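Local coordinates for F5/8 type C domain protein (Clostridium perfringens, PDB 7JRM) that probably binds mucin glycans through a carbohydrate-binding module, as part of the O-glycopeptidase ZmpB, at residues S309-L314 with G318-G323; L331-V336 with T340-A345; S396-R401 with E450-V455. All coordinates share one frame; numbering follows the deposited sequence.

Overall arrangement
The three contacts follow one another in the C-terminal part of the chain, with centres 38 to 42 Å from the chain centre. Interactions 1 and 2 touch, and their centres are about 10 Å apart. Gln313 OE1 probably accepts a hydrogen bond from Thr332 N at 3.0 Å, which ties helix 304-314 to strand 330-332. Interaction 3 does not touch the others. Its nearest atoms are about 9 Å from interaction 2 and about 15 Å from interaction 1. Interactions 2 and 3 reach the same mixed sheet, at strands 330-332 and 452-461. None of the three supplies a ligand to the calcium ion, whose site includes Ser163, Asp208 and Asp214.

Interaction 1 of 3, residues S309-L314 with G318-G323; sequences SIQNQL and GDITLG
Ile310 and Ile320 form the tight part of this contact. Ile310 CG2 lies 3.8 Å from Ile320 CD1, and the two side chains meet at a slant. The same methyl also touches CG1 and CG2 of Ile320. It faces the 318-323 loop because it stands opposite the backbone N about CA-CB, while CG1 lies beside that N (chi1 -66°). Ile320 CD1 also rests 4.0 Å from Gln311 CG, so the aliphatic start of Gln311 borders the apolar patch.

Beyond CG, Gln311 runs extended toward the looser, more exposed side. Its NE2 donates to Gly318 O at 2.8 Å. The carbonyl is met in its plane, on a lone pair, but the N-H...O angle is a bent 136°. Gly318 O lies almost in the amide plane of Gln311. NE2 also donates to a water at 2.6 Å, and that water makes a weak bond with Gly318 N. One side-chain amide thus links the helix to the exposed loop.

Thr321 caps the next helix, 322-326, through Asp324 N. Met325 of that helix touches both isoleucines. The contact joins helix 304-314 to the loop leading into helix 322-326, with Met325 and Leu331 of strand 330-332 closing the apolar side.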
loop_
_atom_site.group_PDB
_atom_site.type_symbol
_atom_site.label_atom_id
_atom_site.label_comp_id
_atom_site.label_asym_id
_atom_site.label_seq_id
_atom_site.Cartn_x
_atom_site.Cartn_y
_atom_site.Cartn_z
ATOM N N SER A 309 -10.332 -9.306 -42.529
ATOM C CA SER A 309 -9.255 -8.378 -42.197
ATOM C C SER A 309 -8.360 -8.941 -41.101
ATOM O O SER A 309 -7.132 -8.799 -41.161
ATOM C CB SER A 309 -9.839 -7.029 -41.776
ATOM O OG SER A 309 -10.239 -6.269 -42.903
ATOM N N ILE A 310 -8.952 -9.584 -40.093
ATOM C CA ILE A 310 -8.158 -10.180 -39.024
ATOM C C ILE A 310 -7.399 -11.396 -39.540
ATOM O O ILE A 310 -6.246 -11.635 -39.157
ATOM C CB ILE A 310 -9.063 -10.533 -37.828
ATOM C CG1 ILE A 310 -9.624 -9.259 -37.193
ATOM C CG2 ILE A 310 -8.301 -11.350 -36.794
ATOM C CD1 ILE A 310 -10.668 -9.514 -36.130
ATOM N N GLN A 311 -8.025 -12.178 -40.424
ATOM C CA GLN A 311 -7.351 -13.343 -40.989
ATOM C C GLN A 311 -6.151 -12.931 -41.832
ATOM O O GLN A 311 -5.126 -13.624 -41.847
ATOM C CB GLN A 311 -8.336 -14.164 -41.821
ATOM C CG GLN A 311 -9.227 -15.084 -41.001
ATOM C CD GLN A 311 -10.374 -15.657 -41.810
ATOM O OE1 GLN A 311 -10.654 -15.205 -42.920
ATOM N NE2 GLN A 311 -11.047 -16.659 -41.254
ATOM N N ASN A 312 -6.258 -11.805 -42.541
ATOM C CA ASN A 312 -5.134 -11.325 -43.339
ATOM C C ASN A 312 -3.981 -10.873 -42.452
ATOM O O ASN A 312 -2.810 -11.064 -42.800
ATOM C CB ASN A 312 -5.585 -10.183 -44.250
ATOM C CG ASN A 312 -6.045 -10.670 -45.610
ATOM O OD1 ASN A 312 -5.313 -11.364 -46.315
ATOM N ND2 ASN A 312 -7.264 -10.303 -45.989
ATOM N N GLN A 313 -4.293 -10.273 -41.301
ATOM C CA GLN A 313 -3.245 -9.785 -40.412
ATOM C C GLN A 313 -2.552 -10.923 -39.672
ATOM O O GLN A 313 -1.349 -10.842 -39.402
ATOM C CB GLN A 313 -3.830 -8.786 -39.415
ATOM C CG GLN A 313 -2.790 -8.016 -38.616
ATOM C CD GLN A 313 -2.463 -6.670 -39.230
ATOM O OE1 GLN A 313 -3.333 -6.002 -39.791
ATOM N NE2 GLN A 313 -1.204 -6.261 -39.124
ATOM N N LEU A 314 -3.286 -11.985 -39.341
ATOM C CA LEU A 314 -2.750 -13.078 -38.544
ATOM C C LEU A 314 -2.329 -14.286 -39.371
ATOM O O LEU A 314 -1.723 -15.208 -38.815
ATOM C CB LEU A 314 -3.777 -13.521 -37.496
ATOM C CG LEU A 314 -4.032 -12.539 -36.352
ATOM C CD1 LEU A 314 -5.168 -13.027 -35.468
ATOM C CD2 LEU A 314 -2.765 -12.328 -35.541
ATOM N N GLY A 318 -10.478 -19.894 -40.990
ATOM C CA GLY A 318 -11.418 -20.405 -40.012
ATOM C C GLY A 318 -11.668 -19.422 -38.880
ATOM O O GLY A 318 -11.525 -18.206 -39.028
ATOM N N ASP A 319 -12.035 -19.974 -37.727
ATOM C CA ASP A 319 -12.447 -19.162 -36.592
ATOM C C ASP A 319 -11.283 -18.349 -36.035
ATOM O O ASP A 319 -10.122 -18.765 -36.080
ATOM C CB ASP A 319 -13.028 -20.049 -35.490
ATOM C CG ASP A 319 -13.898 -21.161 -36.039
ATOM O OD1 ASP A 319 -13.372 -22.271 -36.265
ATOM O OD2 ASP A 319 -15.108 -20.926 -36.241
ATOM N N ILE A 320 -11.613 -17.174 -35.506
ATOM C CA ILE A 320 -10.664 -16.322 -34.800
ATOM C C ILE A 320 -10.918 -16.484 -33.308
ATOM O O ILE A 320 -12.045 -16.290 -32.836
ATOM C CB ILE A 320 -10.795 -14.853 -35.231
ATOM C CG1 ILE A 320 -10.387 -14.687 -36.696
ATOM C CG2 ILE A 320 -9.949 -13.957 -34.338
ATOM C CD1 ILE A 320 -8.945 -15.048 -36.976
ATOM N N THR A 321 -9.877 -16.844 -32.566
ATOM C CA THR A 321 -9.985 -17.141 -31.147
ATOM C C THR A 321 -9.652 -15.912 -30.306
ATOM O O THR A 321 -9.145 -14.903 -30.802
ATOM C CB THR A 321 -9.059 -18.305 -30.777
ATOM O OG1 THR A 321 -7.705 -17.842 -30.720
ATOM C CG2 THR A 321 -9.164 -19.418 -31.813
ATOM N N LEU A 322 -9.956 -16.008 -29.008
ATOM C CA LEU A 322 -9.554 -14.956 -28.080
ATOM C C LEU A 322 -8.038 -14.849 -28.006
ATOM O O LEU A 322 -7.489 -13.745 -27.924
ATOM C CB LEU A 322 -10.142 -15.222 -26.693
ATOM C CG LEU A 322 -9.940 -14.146 -25.625
ATOM C CD1 LEU A 322 -10.749 -12.905 -25.960
ATOM C CD2 LEU A 322 -10.315 -14.681 -24.252
ATOM N N GLY A 323 -7.346 -15.992 -28.030
ATOM C CA GLY A 323 -5.896 -15.962 -28.122
ATOM C C GLY A 323 -5.416 -15.259 -29.376
ATOM O O GLY A 323 -4.415 -14.540 -29.353
HETATM O O HOH W 1 -12.000 -17.927 -43.260
#

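Interaction 2 of 3, residues L331-V336 with T340-A345; sequences LTLSGV and TGLENA
Gly341 O, just before the Leu342 that meets Leu331 and Leu333, is gripped twice by Asn344. The side-chain ND2 donates to it at 3.1 Å, and the backbone N of Asn344 at 3.2 Å. Both donors come from the same face of the carbonyl plane, and ND2 is tilted 29° from that plane. A separate bond holds the other end of the glycine: Gly341 N donates to Glu343 OE1 at 2.9 Å, on the syn side but tilted from the carboxylate plane. These bonds brace the short 3-10 turn 342-344 from within.

The turn presents Leu342 to the other segment. Leu331 and Leu342 reach toward each other tip to tip, with their CD2 methyls 3.6 Å apart. Leu331 CG is anti to the backbone N (chi1 -176°), which helps carry CD2 to this meeting. Leu331 is the closer partner. Leu333 only brushes the other branch of Leu342, with the two CD1 methyls 4.3 Å apart.

The pattern of leucines and short parallel strands is consistent with a leucine-rich repeat. Strand 330-332 pairs with 350-352, and the 3-10 turn lies in the loop between them. Asn356 bonds through its side chain to Leu333 O and Val336 N. Leu351 touches all three leucines of the contact, and Met325 of helix 322-326 packs on Leu342.

The side chains that meet across the contact are purely apolar and buried. The hydrogen bonds shape the turn, while cohesion between the segments probably rests on methyl packing and the hydrophobic effect.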
loop_
_atom_site.group_PDB
_atom_site.type_symbol
_atom_site.label_atom_id
_atom_site.label_comp_id
_atom_site.label_asym_id
_atom_site.label_seq_id
_atom_site.Cartn_x
_atom_site.Cartn_y
_atom_site.Cartn_z
ATOM N N LEU A 331 -3.605 -3.530 -36.570
ATOM C CA LEU A 331 -4.636 -4.127 -37.409
ATOM C C LEU A 331 -5.054 -3.142 -38.488
ATOM O O LEU A 331 -5.281 -1.962 -38.203
ATOM C CB LEU A 331 -5.852 -4.544 -36.573
ATOM C CG LEU A 331 -6.972 -5.270 -37.318
ATOM C CD1 LEU A 331 -6.470 -6.575 -37.918
ATOM C CD2 LEU A 331 -8.148 -5.525 -36.390
ATOM N N THR A 332 -5.154 -3.634 -39.720
ATOM C CA THR A 332 -5.610 -2.850 -40.859
ATOM C C THR A 332 -6.936 -3.417 -41.346
ATOM O O THR A 332 -7.059 -4.630 -41.547
ATOM C CB THR A 332 -4.576 -2.862 -41.987
ATOM O OG1 THR A 332 -3.404 -2.150 -41.571
ATOM C CG2 THR A 332 -5.139 -2.208 -43.240
ATOM N N LEU A 333 -7.922 -2.545 -41.529
ATOM C CA LEU A 333 -9.260 -2.947 -41.934
ATOM C C LEU A 333 -9.556 -2.475 -43.351
ATOM O O LEU A 333 -8.964 -1.515 -43.851
ATOM C CB LEU A 333 -10.314 -2.392 -40.969
ATOM C CG LEU A 333 -10.145 -2.780 -39.500
ATOM C CD1 LEU A 333 -11.346 -2.336 -38.686
ATOM C CD2 LEU A 333 -9.929 -4.277 -39.363
ATOM N N SER A 334 -10.492 -3.170 -43.995
ATOM C CA SER A 334 -10.906 -2.830 -45.354
ATOM C C SER A 334 -12.328 -3.324 -45.566
ATOM O O SER A 334 -12.598 -4.519 -45.412
ATOM C CB SER A 334 -9.960 -3.444 -46.389
ATOM O OG SER A 334 -10.533 -3.418 -47.684
ATOM N N GLY A 335 -13.229 -2.407 -45.914
ATOM C CA GLY A 335 -14.606 -2.769 -46.185
ATOM C C GLY A 335 -15.410 -3.199 -44.981
ATOM O O GLY A 335 -16.404 -3.913 -45.137
ATOM N N VAL A 336 -15.020 -2.778 -43.783
ATOM C CA VAL A 336 -15.684 -3.190 -42.552
ATOM C C VAL A 336 -16.830 -2.234 -42.250
ATOM O O VAL A 336 -16.699 -1.013 -42.394
ATOM C CB VAL A 336 -14.681 -3.247 -41.385
ATOM C CG1 VAL A 336 -15.365 -3.728 -40.113
ATOM C CG2 VAL A 336 -13.507 -4.148 -41.739
ATOM N N THR A 340 -17.918 -5.161 -34.254
ATOM C CA THR A 340 -18.238 -6.117 -33.202
ATOM C C THR A 340 -17.235 -7.263 -33.195
ATOM O O THR A 340 -16.958 -7.872 -34.233
ATOM C CB THR A 340 -19.657 -6.656 -33.389
ATOM O OG1 THR A 340 -20.592 -5.572 -33.322
ATOM C CG2 THR A 340 -19.991 -7.670 -32.304
ATOM N N GLY A 341 -16.686 -7.551 -32.013
ATOM C CA GLY A 341 -15.649 -8.543 -31.832
ATOM C C GLY A 341 -14.298 -7.947 -31.489
ATOM O O GLY A 341 -13.509 -8.587 -30.784
ATOM N N LEU A 342 -14.024 -6.729 -31.963
ATOM C CA LEU A 342 -12.751 -6.072 -31.692
ATOM C C LEU A 342 -12.597 -5.650 -30.238
ATOM O O LEU A 342 -11.502 -5.230 -29.847
ATOM C CB LEU A 342 -12.586 -4.855 -32.603
ATOM C CG LEU A 342 -11.848 -5.107 -33.918
ATOM C CD1 LEU A 342 -11.616 -3.805 -34.667
ATOM C CD2 LEU A 342 -10.533 -5.825 -33.656
ATOM N N GLU A 343 -13.655 -5.747 -29.432
ATOM C CA GLU A 343 -13.544 -5.463 -28.007
ATOM C C GLU A 343 -12.736 -6.516 -27.260
ATOM O O GLU A 343 -12.463 -6.332 -26.070
ATOM C CB GLU A 343 -14.936 -5.338 -27.383
ATOM C CG GLU A 343 -15.737 -6.633 -27.364
ATOM C CD GLU A 343 -16.428 -6.916 -28.684
ATOM O OE1 GLU A 343 -16.434 -6.024 -29.559
ATOM O OE2 GLU A 343 -16.970 -8.029 -28.847
ATOM N N ASN A 344 -12.353 -7.606 -27.926
ATOM C CA ASN A 344 -11.553 -8.653 -27.306
ATOM C C ASN A 344 -10.055 -8.447 -27.488
ATOM O O ASN A 344 -9.267 -9.065 -26.764
ATOM C CB ASN A 344 -11.945 -10.022 -27.871
ATOM C CG ASN A 344 -13.334 -10.455 -27.443
ATOM O OD1 ASN A 344 -13.556 -10.816 -26.287
ATOM N ND2 ASN A 344 -14.278 -10.420 -28.376
ATOM N N ALA A 345 -9.646 -7.601 -28.435
ATOM C CA ALA A 345 -8.229 -7.329 -28.686
ATOM C C ALA A 345 -7.755 -6.263 -27.703
ATOM O O ALA A 345 -7.593 -5.085 -28.034
ATOM C CB ALA A 345 -8.011 -6.900 -30.130
#

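Interaction 3 of 3, residues S396-R401 with E450-V455; sequences SKVYNR and EGFSGV
Phe452 reaches from its strand to the side chain of Val398 and the backbone of Tyr399 and Asn400. Its CB points toward the 396-401 segment. CG is anti to the backbone N (chi1 -173°), which extends the ring toward that segment. Along the near side of the ring, CD2 comes first, 4.1 Å from Tyr399 O and 4.4 Å from Asn400 CA. CE2 is the most engaged atom: it lies 3.4 Å from Tyr399 O and 3.7 Å from Val398 CG1. CZ, at the far end, is 3.9 Å from the same Val398 methyl. The Tyr399 carbonyl O thus borders CD2, CE2 and also CZ. The approaches to the ring are oblique, and the side chains of Val398 and Phe452 slant across one another. Val398 CG1 is the branch that does the touching, because it stands anti to the backbone N (chi1 -170°).

Phe452 opens strand 452-461, just past a two-residue turn, Glu450-Gly451, that closes the hairpin with strand 440-449. Strand 452-461 also runs parallel to 372-384, so it joins the row of parallel strands to the antiparallel C-terminal part of the same sheet. Segment 396-401 crosses over this junction. Tyr399 makes backbone hydrogen bonds with Lys359 and Leu361, and its CB points away from Phe452. Its ring forms a cation-pi contact with Arg362.

Asn400 and Arg401 lie toward the hairpin end. Asn400 OD1 accepts from Lys404 N, and its ND2 bonds to Asp449 OD2, which ties the segment to the end of strand 440-449. Arg401 meets the turn through water. Its NH2 donates to the water at 2.8 Å, and the water donates to Glu450 O at 2.5 Å. Arg401 NH1 turns to Leu370 O instead.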
loop_
_atom_site.group_PDB
_atom_site.type_symbol
_atom_site.label_atom_id
_atom_site.label_comp_id
_atom_site.label_asym_id
_atom_site.label_seq_id
_atom_site.Cartn_x
_atom_site.Cartn_y
_atom_site.Cartn_z
ATOM N N SER A 396 -29.305 9.893 -37.669
ATOM C CA SER A 396 -28.058 10.586 -37.975
ATOM C C SER A 396 -27.181 10.687 -36.731
ATOM O O SER A 396 -26.647 11.746 -36.400
ATOM C CB SER A 396 -28.337 11.971 -38.556
ATOM O OG SER A 396 -28.800 12.860 -37.554
ATOM N N LYS A 397 -27.018 9.572 -36.025
ATOM C CA LYS A 397 -26.120 9.501 -34.880
ATOM C C LYS A 397 -24.915 8.641 -35.249
ATOM O O LYS A 397 -25.062 7.454 -35.560
ATOM C CB LYS A 397 -26.832 8.953 -33.640
ATOM C CG LYS A 397 -27.555 7.630 -33.831
ATOM N N VAL A 398 -23.734 9.251 -35.238
ATOM C CA VAL A 398 -22.475 8.560 -35.489
ATOM C C VAL A 398 -21.672 8.595 -34.198
ATOM O O VAL A 398 -21.307 9.674 -33.713
ATOM C CB VAL A 398 -21.695 9.199 -36.648
ATOM C CG1 VAL A 398 -20.521 8.317 -37.046
ATOM C CG2 VAL A 398 -22.615 9.438 -37.837
ATOM N N TYR A 399 -21.401 7.421 -33.637
ATOM C CA TYR A 399 -20.781 7.318 -32.324
ATOM C C TYR A 399 -19.266 7.239 -32.438
ATOM O O TYR A 399 -18.728 6.519 -33.285
ATOM C CB TYR A 399 -21.304 6.088 -31.579
ATOM C CG TYR A 399 -22.785 6.122 -31.285
ATOM C CD1 TYR A 399 -23.688 5.449 -32.096
ATOM C CD2 TYR A 399 -23.279 6.819 -30.190
ATOM C CE1 TYR A 399 -25.044 5.473 -31.830
ATOM C CE2 TYR A 399 -24.633 6.849 -29.916
ATOM C CZ TYR A 399 -25.510 6.175 -30.738
ATOM O OH TYR A 399 -26.860 6.202 -30.468
ATOM N N ASN A 400 -18.581 7.985 -31.576
ATOM C CA ASN A 400 -17.142 7.849 -31.418
ATOM C C ASN A 400 -16.868 6.834 -30.308
ATOM O O ASN A 400 -17.777 6.151 -29.828
ATOM C CB ASN A 400 -16.500 9.209 -31.146
ATOM C CG ASN A 400 -16.971 9.836 -29.845
ATOM O OD1 ASN A 400 -17.920 9.367 -29.218
ATOM N ND2 ASN A 400 -16.302 10.908 -29.432
ATOM N N ARG A 401 -15.607 6.726 -29.883
ATOM C CA ARG A 401 -15.265 5.752 -28.852
ATOM C C ARG A 401 -15.950 6.065 -27.528
ATOM O O ARG A 401 -16.303 5.146 -26.781
ATOM C CB ARG A 401 -13.748 5.692 -28.667
ATOM C CG ARG A 401 -13.043 4.782 -29.657
ATOM C CD ARG A 401 -11.555 4.708 -29.370
ATOM N NE ARG A 401 -10.866 5.933 -29.765
ATOM C CZ ARG A 401 -9.544 6.066 -29.805
ATOM N NH1 ARG A 401 -8.762 5.048 -29.471
ATOM N NH2 ARG A 401 -9.004 7.218 -30.177
ATOM N N GLU A 450 -11.810 13.538 -33.711
ATOM C CA GLU A 450 -10.379 13.268 -33.631
ATOM C C GLU A 450 -10.048 11.947 -34.313
ATOM O O GLU A 450 -10.204 10.875 -33.719
ATOM C CB GLU A 450 -9.915 13.252 -32.172
ATOM C CG GLU A 450 -8.433 12.950 -31.993
ATOM C CD GLU A 450 -7.556 13.742 -32.944
ATOM O OE1 GLU A 450 -7.076 13.158 -33.938
ATOM O OE2 GLU A 450 -7.344 14.948 -32.696
ATOM N N GLY A 451 -9.600 12.017 -35.565
ATOM C CA GLY A 451 -9.255 10.837 -36.327
ATOM C C GLY A 451 -10.425 10.050 -36.873
ATOM O O GLY A 451 -10.207 9.000 -37.489
ATOM N N PHE A 452 -11.656 10.519 -36.674
ATOM C CA PHE A 452 -12.855 9.811 -37.116
ATOM C C PHE A 452 -13.711 10.774 -37.929
ATOM O O PHE A 452 -14.258 11.735 -37.383
ATOM C CB PHE A 452 -13.636 9.256 -35.924
ATOM C CG PHE A 452 -14.795 8.384 -36.310
ATOM C CD1 PHE A 452 -14.674 7.454 -37.331
ATOM C CD2 PHE A 452 -16.006 8.486 -35.645
ATOM C CE1 PHE A 452 -15.740 6.648 -37.684
ATOM C CE2 PHE A 452 -17.075 7.682 -35.992
ATOM C CZ PHE A 452 -16.942 6.762 -37.013
ATOM N N SER A 453 -13.825 10.513 -39.230
ATOM C CA SER A 453 -14.602 11.361 -40.122
ATOM C C SER A 453 -15.159 10.510 -41.253
ATOM O O SER A 453 -14.717 9.382 -41.482
ATOM C CB SER A 453 -13.755 12.510 -40.681
ATOM O OG SER A 453 -12.937 12.064 -41.749
ATOM N N GLY A 454 -16.138 11.061 -41.960
ATOM C CA GLY A 454 -16.706 10.360 -43.095
ATOM C C GLY A 454 -18.078 10.908 -43.450
ATOM O O GLY A 454 -18.430 12.028 -43.086
ATOM N N VAL A 455 -18.836 10.080 -44.170
ATOM C CA VAL A 455 -20.143 10.456 -44.697
ATOM C C VAL A 455 -21.096 9.281 -44.522
ATOM O O VAL A 455 -20.793 8.162 -44.946
ATOM C CB VAL A 455 -20.065 10.859 -46.183
ATOM C CG1 VAL A 455 -21.443 10.798 -46.832
ATOM C CG2 VAL A 455 -19.454 12.241 -46.333
HETATM O O HOH W 2 -9.952 9.258 -31.800
#